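Local coordinates for protein branched-chain-amino-acid aminotransferase (PDB 3UZO) that probably transfers the amino group between branched-chain amino acids and 2-oxoglutarate, using pyridoxal 5'-phosphate as its cofactor, at residues 33-38 with 56-61; 41-46 with 162-167. All blocks are in the same frame, centred on the assembly; numbering follows the deposited sequence.

Entering from the N terminus, the chain runs through the loop 33-38 and straight into strand 39-45, turns back along strand 48-55, and reaches 56-61, where contact 1 closes this short excursion 18 residues after it began. Contact 2 starts inside that excursion, on 41-46, and its partner 162-167 follows only after a further 115 residues that include helices 94-107 and 115-128, so the two closures cross. Contact 1 joins the approach to the sheet with the exit from strand 48-55, beside the subunit interface. Contact 2 pairs strand 39-45 with strand 162-172, its neighbour in the seven-stranded antiparallel sheet. Their centres lie about 16 Å apart.

Contact 1 (33-38 with 56-61); sequences YIRTDL and EDNQIH
Arg35 reaches across to Glu56, Asp57 and Asn58, and with Tyr33 it joins the loop that leads into strand 39-45 to an Asx turn at Asp57, whose OD2 accepts from Gln59 N as strand 59-63 begins. The arginine can be followed outward from CB, which points toward the other segment. CG lies anti to the backbone nitrogen (chi1 -176°), and the chain stays extended to NE. CG and CD of Arg35 pass the amide oxygen OD1 of Asn58, with CD at 3.4 Å. NE of Arg35 then lies 3.4 Å from CG of Asn58, and the guanidinium continues over the amide in a stack, the two planes only 8° apart. At the tip, NH2 of Arg35 donates to Glu56 O at 2.8 Å, close to the guanidinium plane, and forms a salt bridge to Glu56 OE1 at 3.1 Å. The glutamate chain bends at chi2, which brings its carboxylate round to this nitrogen. Tyr33 meets Asn58 more obliquely, its ring 44° from the amide plane; its OH lies 3.0 Å from Asn58 OD1, but its stronger polar partner is OE2 of Glu64 of the second subunit, to which it is hydrogen-bonded. Strand 59-63 pairs antiparallel with a strand of that subunit. Asp57 is also held by His61, whose NE2 donates to Asp57 OD1 at 2.7 Å, on the syn side of the carboxylate.

Contact 2 (41-46 with 162-167); sequences LAHWKD and EFIFSV
Strands 41-45 and 162-167 pair antiparallel near one end of a large sheet, joining an N-terminal strand to one much later in the chain, and their side chains meet on both faces. Four backbone bonds tie the hydrogen-bonded pairs Ala42-Phe165 and Trp44-Phe163. The bond from Ala42 N to Phe165 O measures 2.7 Å, while that from Phe163 N to Trp44 O stretches to 3.3 Å. Beside Trp44, Phe163 turns its edge to the indole: the six-membered ring of Trp44 and the Phe163 ring make an offset edge-to-face pair with planes at 78°. Contact runs through Phe163 CD1, 3.5 Å from Trp44 CE3. The indole is carried to this position by a chi1 of -173°, which sets CG anti to the backbone nitrogen. Pro111 touches both aromatic residues, and Trp49 of strand 48-55 adds a further edge-to-face partner for Trp44. In this seven-stranded antiparallel sheet, strand 39-45 lies between 48-55 and 162-172, so it is bonded along both edges. The face opposite Trp44 and Phe163 carries Leu41, His43 and Ile164. There CD1 of Leu41 presses tightly on CG2 of Ile164 at 3.3 Å, and His43 lies alongside the isoleucine, its ND1 3.8 Å from CG1 of Ile164. At the strand end, Lys45 and Glu162 run side by side, the aliphatic CD of Lys45 resting 3.5 Å from Glu162 OE1.

Contact 1 (33-38 with 56-61)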
loop_
_atom_site.group_PDB
_atom_site.type_symbol
_atom_site.label_atom_id
_atom_site.label_comp_id
_atom_site.label_asym_id
_atom_site.label_seq_id
_atom_site.Cartn_x
_atom_site.Cartn_y
_atom_site.Cartn_z
ATOM N N TYR A 33 -6.505 -11.629 -16.965
ATOM C CA TYR A 33 -7.786 -10.969 -17.148
ATOM C C TYR A 33 -8.450 -11.232 -18.486
ATOM O O TYR A 33 -7.830 -11.148 -19.552
ATOM C CB TYR A 33 -7.652 -9.454 -16.953
ATOM C CG TYR A 33 -8.989 -8.725 -17.009
ATOM C CD1 TYR A 33 -9.486 -8.221 -18.214
ATOM C CD2 TYR A 33 -9.767 -8.564 -15.856
ATOM C CE1 TYR A 33 -10.724 -7.570 -18.273
ATOM C CE2 TYR A 33 -11.011 -7.919 -15.903
ATOM C CZ TYR A 33 -11.480 -7.422 -17.115
ATOM O OH TYR A 33 -12.691 -6.766 -17.173
ATOM N N ILE A 34 -9.729 -11.560 -18.400
ATOM C CA ILE A 34 -10.573 -11.792 -19.558
ATOM C C ILE A 34 -11.839 -11.055 -19.160
ATOM O O ILE A 34 -12.332 -11.222 -18.034
ATOM C CB ILE A 34 -10.890 -13.288 -19.755
ATOM C CG1 ILE A 34 -9.622 -14.029 -20.188
ATOM C CG2 ILE A 34 -11.987 -13.452 -20.792
ATOM C CD1 ILE A 34 -9.798 -15.523 -20.336
ATOM N N ARG A 35 -12.361 -10.225 -20.055
ATOM C CA ARG A 35 -13.557 -9.476 -19.722
ATOM C C ARG A 35 -14.808 -10.328 -19.793
ATOM O O ARG A 35 -15.145 -10.880 -20.848
ATOM C CB ARG A 35 -13.706 -8.262 -20.640
ATOM C CG ARG A 35 -14.897 -7.385 -20.279
ATOM C CD ARG A 35 -14.918 -6.105 -21.086
ATOM N NE ARG A 35 -16.075 -5.277 -20.755
ATOM C CZ ARG A 35 -16.229 -4.017 -21.152
ATOM N NH1 ARG A 35 -15.293 -3.436 -21.899
ATOM N NH2 ARG A 35 -17.311 -3.332 -20.797
ATOM N N THR A 36 -15.493 -10.460 -18.661
ATOM C CA THR A 36 -16.730 -11.226 -18.661
ATOM C C THR A 36 -17.858 -10.216 -18.872
ATOM O O THR A 36 -17.615 -9.008 -18.907
ATOM C CB THR A 36 -16.914 -12.031 -17.356
ATOM O OG1 THR A 36 -16.706 -11.174 -16.233
ATOM C CG2 THR A 36 -15.904 -13.194 -17.304
ATOM N N ASP A 37 -19.087 -10.693 -19.011
ATOM C CA ASP A 37 -20.204 -9.797 -19.308
ATOM C C ASP A 37 -20.645 -8.760 -18.274
ATOM O O ASP A 37 -20.722 -7.566 -18.574
ATOM C CB ASP A 37 -21.424 -10.627 -19.735
ATOM C CG ASP A 37 -21.156 -11.464 -20.984
ATOM O OD1 ASP A 37 -20.170 -11.176 -21.698
ATOM O OD2 ASP A 37 -21.937 -12.402 -21.261
ATOM N N LEU A 38 -20.928 -9.204 -17.058
ATOM C CA LEU A 38 -21.423 -8.291 -16.042
ATOM C C LEU A 38 -20.721 -8.373 -14.688
ATOM O O LEU A 38 -20.329 -9.457 -14.241
ATOM C CB LEU A 38 -22.913 -8.552 -15.840
ATOM C CG LEU A 38 -23.803 -8.315 -17.061
ATOM C CD1 LEU A 38 -25.149 -9.028 -16.875
ATOM C CD2 LEU A 38 -23.988 -6.823 -17.261
ATOM N N GLU A 56 -22.250 -3.541 -17.055
ATOM C CA GLU A 56 -21.375 -4.148 -18.043
ATOM C C GLU A 56 -20.037 -3.412 -18.179
ATOM O O GLU A 56 -19.074 -3.957 -18.711
ATOM C CB GLU A 56 -22.093 -4.175 -19.398
ATOM C CG GLU A 56 -21.227 -3.863 -20.602
ATOM C CD GLU A 56 -20.879 -2.385 -20.726
ATOM O OE1 GLU A 56 -20.065 -2.043 -21.606
ATOM O OE2 GLU A 56 -21.415 -1.565 -19.951
ATOM N N ASP A 57 -19.976 -2.186 -17.670
ATOM C CA ASP A 57 -18.793 -1.341 -17.830
ATOM C C ASP A 57 -17.364 -1.927 -17.762
ATOM O O ASP A 57 -16.682 -1.992 -18.781
ATOM C CB ASP A 57 -18.928 -0.120 -16.910
ATOM C CG ASP A 57 -18.032 1.027 -17.335
ATOM O OD1 ASP A 57 -18.352 2.196 -17.023
ATOM O OD2 ASP A 57 -17.003 0.754 -17.980
ATOM N N ASN A 58 -16.900 -2.334 -16.591
ATOM C CA ASN A 58 -15.541 -2.896 -16.414
ATOM C C ASN A 58 -14.445 -1.825 -16.274
ATOM O O ASN A 58 -13.265 -2.130 -16.113
ATOM C CB ASN A 58 -15.219 -3.970 -17.497
ATOM C CG ASN A 58 -14.126 -3.561 -18.504
ATOM O OD1 ASN A 58 -13.208 -4.347 -18.791
ATOM N ND2 ASN A 58 -14.243 -2.374 -19.073
ATOM N N GLN A 59 -14.861 -0.563 -16.307
ATOM C CA GLN A 59 -13.943 0.549 -16.109
ATOM C C GLN A 59 -14.460 1.266 -14.865
ATOM O O GLN A 59 -15.655 1.530 -14.750
ATOM C CB GLN A 59 -13.967 1.521 -17.292
ATOM C CG GLN A 59 -13.541 0.920 -18.611
ATOM C CD GLN A 59 -12.095 0.472 -18.613
ATOM O OE1 GLN A 59 -11.188 1.275 -18.406
ATOM N NE2 GLN A 59 -11.873 -0.816 -18.851
ATOM N N ILE A 60 -13.568 1.553 -13.926
ATOM C CA ILE A 60 -13.959 2.263 -12.715
ATOM C C ILE A 60 -13.746 3.747 -12.993
ATOM O O ILE A 60 -12.774 4.133 -13.647
ATOM C CB ILE A 60 -13.098 1.833 -11.494
ATOM C CG1 ILE A 60 -13.453 0.401 -11.084
ATOM C CG2 ILE A 60 -13.325 2.793 -10.314
ATOM C CD1 ILE A 60 -14.864 0.233 -10.521
ATOM N N HIS A 61 -14.675 4.571 -12.526
ATOM C CA HIS A 61 -14.589 6.014 -12.725
ATOM C C HIS A 61 -14.516 6.654 -11.339
ATOM O O HIS A 61 -15.433 6.498 -10.537
ATOM C CB HIS A 61 -15.828 6.496 -13.477
ATOM C CG HIS A 61 -16.117 5.708 -14.718
ATOM N ND1 HIS A 61 -15.359 5.821 -15.863
ATOM C CD2 HIS A 61 -17.046 4.758 -14.974
ATOM C CE1 HIS A 61 -15.807 4.972 -16.772
ATOM N NE2 HIS A 61 -16.829 4.314 -16.256
#

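Contact 2 (41-46 with 162-167)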
loop_
_atom_site.group_PDB
_atom_site.type_symbol
_atom_site.label_atom_id
_atom_site.label_comp_id
_atom_site.label_asym_id
_atom_site.label_seq_id
_atom_site.Cartn_x
_atom_site.Cartn_y
_atom_site.Cartn_z
ATOM N N LEU A 41 -21.619 -3.721 -8.694
ATOM C CA LEU A 41 -21.099 -2.442 -8.232
ATOM C C LEU A 41 -22.037 -1.839 -7.195
ATOM O O LEU A 41 -23.249 -1.757 -7.420
ATOM C CB LEU A 41 -20.954 -1.474 -9.411
ATOM C CG LEU A 41 -20.412 -0.070 -9.113
ATOM C CD1 LEU A 41 -18.976 -0.166 -8.644
ATOM C CD2 LEU A 41 -20.494 0.792 -10.370
ATOM N N ALA A 42 -21.474 -1.426 -6.063
ATOM C CA ALA A 42 -22.247 -0.813 -4.989
ATOM C C ALA A 42 -21.506 0.426 -4.520
ATOM O O ALA A 42 -20.281 0.497 -4.594
ATOM C CB ALA A 42 -22.435 -1.788 -3.832
ATOM N N HIS A 43 -22.259 1.404 -4.035
ATOM C CA HIS A 43 -21.684 2.658 -3.583
ATOM C C HIS A 43 -22.001 2.924 -2.121
ATOM O O HIS A 43 -23.095 2.618 -1.641
ATOM C CB HIS A 43 -22.249 3.816 -4.416
ATOM C CG HIS A 43 -22.005 3.687 -5.886
ATOM N ND1 HIS A 43 -20.858 4.154 -6.495
ATOM C CD2 HIS A 43 -22.754 3.136 -6.870
ATOM C CE1 HIS A 43 -20.914 3.896 -7.789
ATOM N NE2 HIS A 43 -22.053 3.279 -8.043
ATOM N N TRP A 44 -21.033 3.496 -1.418
ATOM C CA TRP A 44 -21.217 3.850 -0.023
ATOM C C TRP A 44 -21.143 5.369 0.040
ATOM O O TRP A 44 -20.268 5.983 -0.567
ATOM C CB TRP A 44 -20.112 3.265 0.853
ATOM C CG TRP A 44 -20.354 3.453 2.330
ATOM C CD1 TRP A 44 -20.910 2.549 3.195
ATOM C CD2 TRP A 44 -20.014 4.605 3.118
ATOM N NE1 TRP A 44 -20.928 3.065 4.471
ATOM C CE2 TRP A 44 -20.387 4.324 4.453
ATOM C CE3 TRP A 44 -19.431 5.847 2.826
ATOM C CZ2 TRP A 44 -20.189 5.242 5.501
ATOM C CZ3 TRP A 44 -19.237 6.760 3.870
ATOM C CH2 TRP A 44 -19.616 6.448 5.190
ATOM N N LYS A 45 -22.068 5.972 0.769
ATOM C CA LYS A 45 -22.084 7.420 0.913
ATOM C C LYS A 45 -23.045 7.799 2.030
ATOM O O LYS A 45 -24.039 7.113 2.272
ATOM C CB LYS A 45 -22.521 8.085 -0.396
ATOM C CG LYS A 45 -22.529 9.610 -0.344
ATOM C CD LYS A 45 -22.960 10.227 -1.670
ATOM C CE LYS A 45 -24.383 9.833 -2.033
ATOM N NZ LYS A 45 -24.851 10.515 -3.275
ATOM N N ASP A 46 -22.737 8.891 2.715
ATOM C CA ASP A 46 -23.580 9.363 3.800
ATOM C C ASP A 46 -23.907 8.281 4.829
ATOM O O ASP A 46 -25.045 8.179 5.289
ATOM C CB ASP A 46 -24.879 9.948 3.239
ATOM C CG ASP A 46 -24.634 11.106 2.293
ATOM O OD1 ASP A 46 -23.769 11.945 2.610
ATOM O OD2 ASP A 46 -25.309 11.183 1.241
ATOM N N GLU A 162 -16.329 8.607 0.469
ATOM C CA GLU A 162 -17.178 7.631 -0.193
ATOM C C GLU A 162 -16.375 6.388 -0.560
ATOM O O GLU A 162 -15.142 6.412 -0.576
ATOM C CB GLU A 162 -17.794 8.233 -1.459
ATOM C CG GLU A 162 -18.587 9.505 -1.216
ATOM C CD GLU A 162 -19.265 10.013 -2.471
ATOM O OE1 GLU A 162 -19.714 11.179 -2.469
ATOM O OE2 GLU A 162 -19.357 9.247 -3.455
ATOM N N PHE A 163 -17.079 5.300 -0.837
ATOM C CA PHE A 163 -16.416 4.058 -1.206
ATOM C C PHE A 163 -17.199 3.304 -2.262
ATOM O O PHE A 163 -18.405 3.507 -2.444
ATOM C CB PHE A 163 -16.247 3.144 0.014
ATOM C CG PHE A 163 -15.549 3.794 1.171
ATOM C CD1 PHE A 163 -16.237 4.654 2.025
ATOM C CD2 PHE A 163 -14.192 3.572 1.390
ATOM C CE1 PHE A 163 -15.581 5.287 3.080
ATOM C CE2 PHE A 163 -13.529 4.200 2.438
ATOM C CZ PHE A 163 -14.222 5.060 3.284
ATOM N N ILE A 164 -16.493 2.428 -2.963
ATOM C CA ILE A 164 -17.108 1.583 -3.961
ATOM C C ILE A 164 -16.781 0.134 -3.603
ATOM O O ILE A 164 -15.673 -0.177 -3.141
ATOM C CB ILE A 164 -16.569 1.882 -5.379
ATOM C CG1 ILE A 164 -17.226 3.148 -5.935
ATOM C CG2 ILE A 164 -16.804 0.681 -6.282
ATOM C CD1 ILE A 164 -16.763 3.521 -7.339
ATOM N N PHE A 165 -17.765 -0.737 -3.773
ATOM C CA PHE A 165 -17.587 -2.166 -3.536
ATOM C C PHE A 165 -17.972 -2.787 -4.861
ATOM O O PHE A 165 -19.056 -2.517 -5.381
ATOM C CB PHE A 165 -18.523 -2.699 -2.456
ATOM C CG PHE A 165 -18.639 -4.207 -2.448
ATOM C CD1 PHE A 165 -17.501 -5.009 -2.416
ATOM C CD2 PHE A 165 -19.891 -4.825 -2.437
ATOM C CE1 PHE A 165 -17.601 -6.399 -2.370
ATOM C CE2 PHE A 165 -20.004 -6.221 -2.389
ATOM C CZ PHE A 165 -18.854 -7.008 -2.355
ATOM N N SER A 166 -17.093 -3.616 -5.411
ATOM C CA SER A 166 -17.381 -4.232 -6.697
ATOM C C SER A 166 -16.901 -5.669 -6.737
ATOM O O SER A 166 -15.986 -6.053 -6.003
ATOM C CB SER A 166 -16.707 -3.421 -7.817
ATOM O OG SER A 166 -16.964 -3.962 -9.100
ATOM N N VAL A 167 -17.545 -6.468 -7.577
ATOM C CA VAL A 167 -17.151 -7.858 -7.749
ATOM C C VAL A 167 -17.214 -8.215 -9.224
ATOM O O VAL A 167 -18.277 -8.094 -9.845
ATOM C CB VAL A 167 -18.080 -8.868 -6.995
ATOM C CG1 VAL A 167 -17.493 -10.289 -7.128
ATOM C CG2 VAL A 167 -18.195 -8.504 -5.527
#